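Local coordinates for protein integral membrane indolylacetylinositol arabinosyltransferase EmbC (Mycolicibacterium smegmatis, PDB 7BVE) that probably transfers arabinose units onto growing arabinan chains of the mycobacterial cell wall, working as a membrane-embedded glycosyltransferase that binds the drug ethambutol, at residues A[86-98]-A[180-192]. Numbering follows the deposited sequence.
Sequences RNRSVLLSTVPKQ and RPQIVGVFTDLSG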
loop_
_atom_site.group_PDB
_atom_site.type_symbol
_atom_site.label_atom_id
_atom_site.label_comp_id
_atom_site.label_asym_id
_atom_site.label_seq_id
_atom_site.Cartn_x
_atom_site.Cartn_y
_atom_site.Cartn_z
ATOM N N ARG A 86 43.436 17.570 -35.622
ATOM C CA ARG A 86 42.018 17.905 -35.689
ATOM C C ARG A 86 41.258 17.008 -34.723
ATOM O O ARG A 86 40.932 15.864 -35.048
ATOM C CB ARG A 86 41.485 17.761 -37.107
ATOM C CG ARG A 86 42.035 18.765 -38.086
ATOM C CD ARG A 86 41.500 20.152 -37.815
ATOM N NE ARG A 86 41.917 21.081 -38.855
ATOM C CZ ARG A 86 43.046 21.778 -38.817
ATOM N NH1 ARG A 86 43.872 21.649 -37.788
ATOM N NH2 ARG A 86 43.354 22.599 -39.810
ATOM N N ASN A 87 40.995 17.531 -33.531
ATOM C CA ASN A 87 39.988 16.989 -32.633
ATOM C C ASN A 87 38.618 17.617 -32.857
ATOM O O ASN A 87 37.700 17.375 -32.071
ATOM C CB ASN A 87 40.425 17.170 -31.175
ATOM C CG ASN A 87 40.780 18.614 -30.834
ATOM O OD1 ASN A 87 40.708 19.511 -31.674
ATOM N ND2 ASN A 87 41.155 18.840 -29.580
ATOM N N ARG A 88 38.473 18.419 -33.907
ATOM C CA ARG A 88 37.230 19.112 -34.210
ATOM C C ARG A 88 36.278 18.136 -34.884
ATOM O O ARG A 88 36.443 17.819 -36.063
ATOM C CB ARG A 88 37.521 20.304 -35.112
ATOM C CG ARG A 88 38.421 21.320 -34.473
ATOM C CD ARG A 88 38.709 22.475 -35.397
ATOM N NE ARG A 88 39.644 23.411 -34.785
ATOM C CZ ARG A 88 39.285 24.430 -34.014
ATOM N NH1 ARG A 88 40.207 25.224 -33.495
ATOM N NH2 ARG A 88 38.004 24.656 -33.760
ATOM N N SER A 89 35.279 17.656 -34.148
ATOM C CA SER A 89 34.393 16.636 -34.696
ATOM C C SER A 89 33.108 17.227 -35.268
ATOM O O SER A 89 32.797 17.013 -36.442
ATOM C CB SER A 89 34.074 15.582 -33.633
ATOM O OG SER A 89 35.227 14.828 -33.317
ATOM N N VAL A 90 32.357 17.970 -34.466
ATOM C CA VAL A 90 31.033 18.397 -34.898
ATOM C C VAL A 90 31.140 19.656 -35.747
ATOM O O VAL A 90 31.965 20.541 -35.503
ATOM C CB VAL A 90 30.087 18.583 -33.696
ATOM C CG1 VAL A 90 29.942 17.285 -32.945
ATOM C CG2 VAL A 90 30.549 19.670 -32.766
ATOM N N LEU A 91 30.335 19.695 -36.801
ATOM C CA LEU A 91 30.153 20.884 -37.615
ATOM C C LEU A 91 29.047 21.768 -37.077
ATOM O O LEU A 91 29.142 22.996 -37.173
ATOM C CB LEU A 91 29.825 20.477 -39.055
ATOM C CG LEU A 91 29.587 21.539 -40.123
ATOM C CD1 LEU A 91 30.839 22.303 -40.386
ATOM C CD2 LEU A 91 29.102 20.897 -41.390
ATOM N N LEU A 92 28.023 21.160 -36.487
ATOM C CA LEU A 92 26.853 21.847 -35.981
ATOM C C LEU A 92 26.143 20.886 -35.047
ATOM O O LEU A 92 26.244 19.672 -35.207
ATOM C CB LEU A 92 25.947 22.286 -37.128
ATOM C CG LEU A 92 24.804 23.262 -36.936
ATOM C CD1 LEU A 92 24.714 24.052 -38.201
ATOM C CD2 LEU A 92 23.501 22.543 -36.685
ATOM N N SER A 93 25.431 21.436 -34.074
ATOM C CA SER A 93 24.769 20.632 -33.063
ATOM C C SER A 93 23.688 21.476 -32.417
ATOM O O SER A 93 23.682 22.699 -32.545
ATOM C CB SER A 93 25.759 20.141 -32.011
ATOM O OG SER A 93 25.099 19.417 -30.998
ATOM N N THR A 94 22.762 20.811 -31.737
ATOM C CA THR A 94 21.837 21.495 -30.850
ATOM C C THR A 94 22.031 21.090 -29.400
ATOM O O THR A 94 21.303 21.570 -28.532
ATOM C CB THR A 94 20.380 21.253 -31.265
ATOM O OG1 THR A 94 20.057 19.868 -31.144
ATOM C CG2 THR A 94 20.144 21.697 -32.686
ATOM N N VAL A 95 22.988 20.207 -29.124
ATOM C CA VAL A 95 23.373 19.813 -27.768
ATOM C C VAL A 95 24.889 19.764 -27.688
ATOM O O VAL A 95 25.574 19.602 -28.705
ATOM C CB VAL A 95 22.787 18.436 -27.393
ATOM C CG1 VAL A 95 21.294 18.512 -27.183
ATOM C CG2 VAL A 95 23.075 17.463 -28.491
ATOM N N PRO A 96 25.453 19.939 -26.488
ATOM C CA PRO A 96 26.911 19.803 -26.357
ATOM C C PRO A 96 27.298 18.337 -26.462
ATOM O O PRO A 96 26.712 17.491 -25.790
ATOM C CB PRO A 96 27.198 20.361 -24.961
ATOM C CG PRO A 96 26.043 21.151 -24.622
ATOM C CD PRO A 96 24.880 20.466 -25.240
ATOM N N LYS A 97 28.311 18.042 -27.285
ATOM C CA LYS A 97 28.689 16.661 -27.569
ATOM C C LYS A 97 29.278 15.932 -26.365
ATOM O O LYS A 97 29.364 14.701 -26.394
ATOM C CB LYS A 97 29.698 16.620 -28.711
ATOM C CG LYS A 97 31.035 17.226 -28.344
ATOM C CD LYS A 97 31.999 17.213 -29.503
ATOM C CE LYS A 97 33.333 17.809 -29.113
ATOM N NZ LYS A 97 34.266 17.858 -30.265
ATOM N N GLN A 98 29.686 16.656 -25.316
ATOM C CA GLN A 98 30.278 16.028 -24.145
ATOM C C GLN A 98 29.248 15.417 -23.215
ATOM O O GLN A 98 29.624 14.634 -22.338
ATOM C CB GLN A 98 31.110 17.033 -23.351
ATOM C CG GLN A 98 32.381 17.487 -24.023
ATOM C CD GLN A 98 32.173 18.676 -24.916
ATOM O OE1 GLN A 98 31.169 19.364 -24.819
ATOM N NE2 GLN A 98 33.133 18.936 -25.787
ATOM N N ARG A 180 11.541 15.254 -33.617
ATOM C CA ARG A 180 12.087 16.591 -33.468
ATOM C C ARG A 180 13.211 16.583 -32.441
ATOM O O ARG A 180 13.079 15.945 -31.392
ATOM C CB ARG A 180 11.007 17.583 -33.075
ATOM C CG ARG A 180 10.125 17.969 -34.227
ATOM C CD ARG A 180 9.108 19.012 -33.862
ATOM N NE ARG A 180 8.027 18.477 -33.054
ATOM C CZ ARG A 180 7.058 19.218 -32.539
ATOM N NH1 ARG A 180 6.102 18.658 -31.825
ATOM N NH2 ARG A 180 7.043 20.518 -32.747
ATOM N N PRO A 181 14.331 17.241 -32.717
ATOM C CA PRO A 181 15.442 17.243 -31.771
ATOM C C PRO A 181 15.264 18.276 -30.672
ATOM O O PRO A 181 14.616 19.306 -30.847
ATOM C CB PRO A 181 16.640 17.589 -32.660
ATOM C CG PRO A 181 16.070 18.383 -33.740
ATOM C CD PRO A 181 14.719 17.825 -34.009
ATOM N N GLN A 182 15.859 17.984 -29.519
ATOM C CA GLN A 182 15.870 18.925 -28.412
ATOM C C GLN A 182 16.980 19.950 -28.592
ATOM O O GLN A 182 18.103 19.610 -28.968
ATOM C CB GLN A 182 16.024 18.184 -27.087
ATOM C CG GLN A 182 16.089 19.086 -25.879
ATOM C CD GLN A 182 16.039 18.348 -24.573
ATOM O OE1 GLN A 182 15.892 17.136 -24.539
ATOM N NE2 GLN A 182 16.175 19.079 -23.481
ATOM N N ILE A 183 16.656 21.216 -28.334
ATOM C CA ILE A 183 17.569 22.331 -28.541
ATOM C C ILE A 183 17.891 22.951 -27.193
ATOM O O ILE A 183 16.982 23.299 -26.435
ATOM C CB ILE A 183 16.960 23.373 -29.491
ATOM C CG1 ILE A 183 16.711 22.752 -30.855
ATOM C CG2 ILE A 183 17.868 24.545 -29.636
ATOM C CD1 ILE A 183 15.922 23.617 -31.764
ATOM N N VAL A 184 19.184 23.054 -26.879
ATOM C CA VAL A 184 19.657 23.771 -25.699
ATOM C C VAL A 184 20.649 24.835 -26.146
ATOM O O VAL A 184 21.376 25.405 -25.329
ATOM C CB VAL A 184 20.293 22.835 -24.653
ATOM C CG1 VAL A 184 19.290 21.854 -24.123
ATOM C CG2 VAL A 184 21.456 22.106 -25.231
ATOM N N GLY A 185 20.676 25.121 -27.438
ATOM C CA GLY A 185 21.600 26.090 -27.987
ATOM C C GLY A 185 22.079 25.601 -29.327
ATOM O O GLY A 185 21.607 24.566 -29.777
ATOM N N VAL A 186 22.980 26.310 -29.994
ATOM C CA VAL A 186 23.552 25.849 -31.254
ATOM C C VAL A 186 25.061 25.898 -31.106
ATOM O O VAL A 186 25.644 26.984 -31.039
ATOM C CB VAL A 186 23.091 26.684 -32.452
ATOM C CG1 VAL A 186 23.774 26.211 -33.712
ATOM C CG2 VAL A 186 21.590 26.605 -32.624
ATOM N N PHE A 187 25.695 24.732 -31.065
ATOM C CA PHE A 187 27.105 24.605 -30.744
ATOM C C PHE A 187 27.875 24.137 -31.970
ATOM O O PHE A 187 27.314 23.528 -32.879
ATOM C CB PHE A 187 27.300 23.625 -29.595
ATOM C CG PHE A 187 26.522 23.979 -28.379
ATOM C CD1 PHE A 187 26.909 25.005 -27.556
ATOM C CD2 PHE A 187 25.394 23.264 -28.049
ATOM C CE1 PHE A 187 26.179 25.332 -26.451
ATOM C CE2 PHE A 187 24.670 23.583 -26.943
ATOM C CZ PHE A 187 25.058 24.607 -26.143
ATOM N N THR A 188 29.171 24.427 -31.994
ATOM C CA THR A 188 30.009 24.092 -33.138
ATOM C C THR A 188 31.449 23.944 -32.668
ATOM O O THR A 188 31.770 24.198 -31.504
ATOM C CB THR A 188 29.902 25.151 -34.227
ATOM O OG1 THR A 188 30.668 24.737 -35.361
ATOM C CG2 THR A 188 30.440 26.458 -33.734
ATOM N N ASP A 189 32.323 23.524 -33.587
ATOM C CA ASP A 189 33.751 23.405 -33.309
ATOM C C ASP A 189 34.620 24.138 -34.317
ATOM O O ASP A 189 35.793 23.789 -34.461
ATOM C CB ASP A 189 34.209 21.943 -33.259
ATOM C CG ASP A 189 33.771 21.235 -32.004
ATOM O OD1 ASP A 189 33.471 21.918 -31.009
ATOM O OD2 ASP A 189 33.781 19.989 -31.987
ATOM N N LEU A 190 34.092 25.123 -35.025
ATOM C CA LEU A 190 34.904 25.902 -35.944
ATOM C C LEU A 190 35.114 27.303 -35.383
ATOM O O LEU A 190 34.524 27.688 -34.373
ATOM C CB LEU A 190 34.248 25.958 -37.318
ATOM C CG LEU A 190 34.027 24.614 -38.002
ATOM C CD1 LEU A 190 33.367 24.824 -39.334
ATOM C CD2 LEU A 190 35.329 23.888 -38.165
ATOM N N SER A 191 35.984 28.070 -36.043
ATOM C CA SER A 191 36.340 29.378 -35.513
ATOM C C SER A 191 36.461 30.497 -36.539
ATOM O O SER A 191 36.676 31.643 -36.137
ATOM C CB SER A 191 37.660 29.282 -34.739
ATOM O OG SER A 191 38.731 28.978 -35.612
ATOM N N GLY A 192 36.320 30.226 -37.828
ATOM C CA GLY A 192 36.578 31.235 -38.830
ATOM C C GLY A 192 35.429 32.199 -39.046
ATOM O O GLY A 192 34.488 32.274 -38.250
#
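K97 and D189 reach for each other from opposite directions and close a salt bridge, NZ to OD2 at 2.8 Å. The lysine leaves its backbone with CG wedged between N and the carbonyl carbon (chi1 67°), and from there its fully extended chain carries NZ across to D189. The ammonium meets OD2 on the syn side, slightly out of the carboxylate plane. V90 shares the same oxygen: its CG2 lies against OD2, and its backbone N sends a weak bond there. The extended side chain of R88 passes alongside the D189 carbonyl, CD 3.3 Å from D189 O, and turns the edge of its guanidinium to that oxygen, which NH2 takes as a hydrogen bond. The aspartate is thus gripped both by its side chain and by its backbone.

Further along, two threonines donate in opposite senses across the contact, each to a backbone carbonyl of the other segment. T188 OG1, anti to its own N (chi1 -176°), donates to L91 O at 2.9 Å from above the carbonyl plane; T94 OG1 donates back to Q182 O, also 2.9 Å. Between them F187 N bonds S93 O, and V184 N points almost straight at T94 O (N-H...O 173°). The F187 ring packs obliquely on P96, with CE2 3.6 Å from CD, while V184 CG2 sits at the ring edge and also touches P96 CD. At the other end L91 and L190 meet through their CD1 methyls.

All this lies in the concanavalin-like domain, where the loop between strands 171-175 and 201-203 runs beside edge strand 90-93. Strand 107-112 pairs with that strand, L107 N and O bonding T94 OG1 and S93 OG, while Y1047 meets the F187 ring roughly perpendicular and helix 1016-1019 touches V95, Q182 and F187.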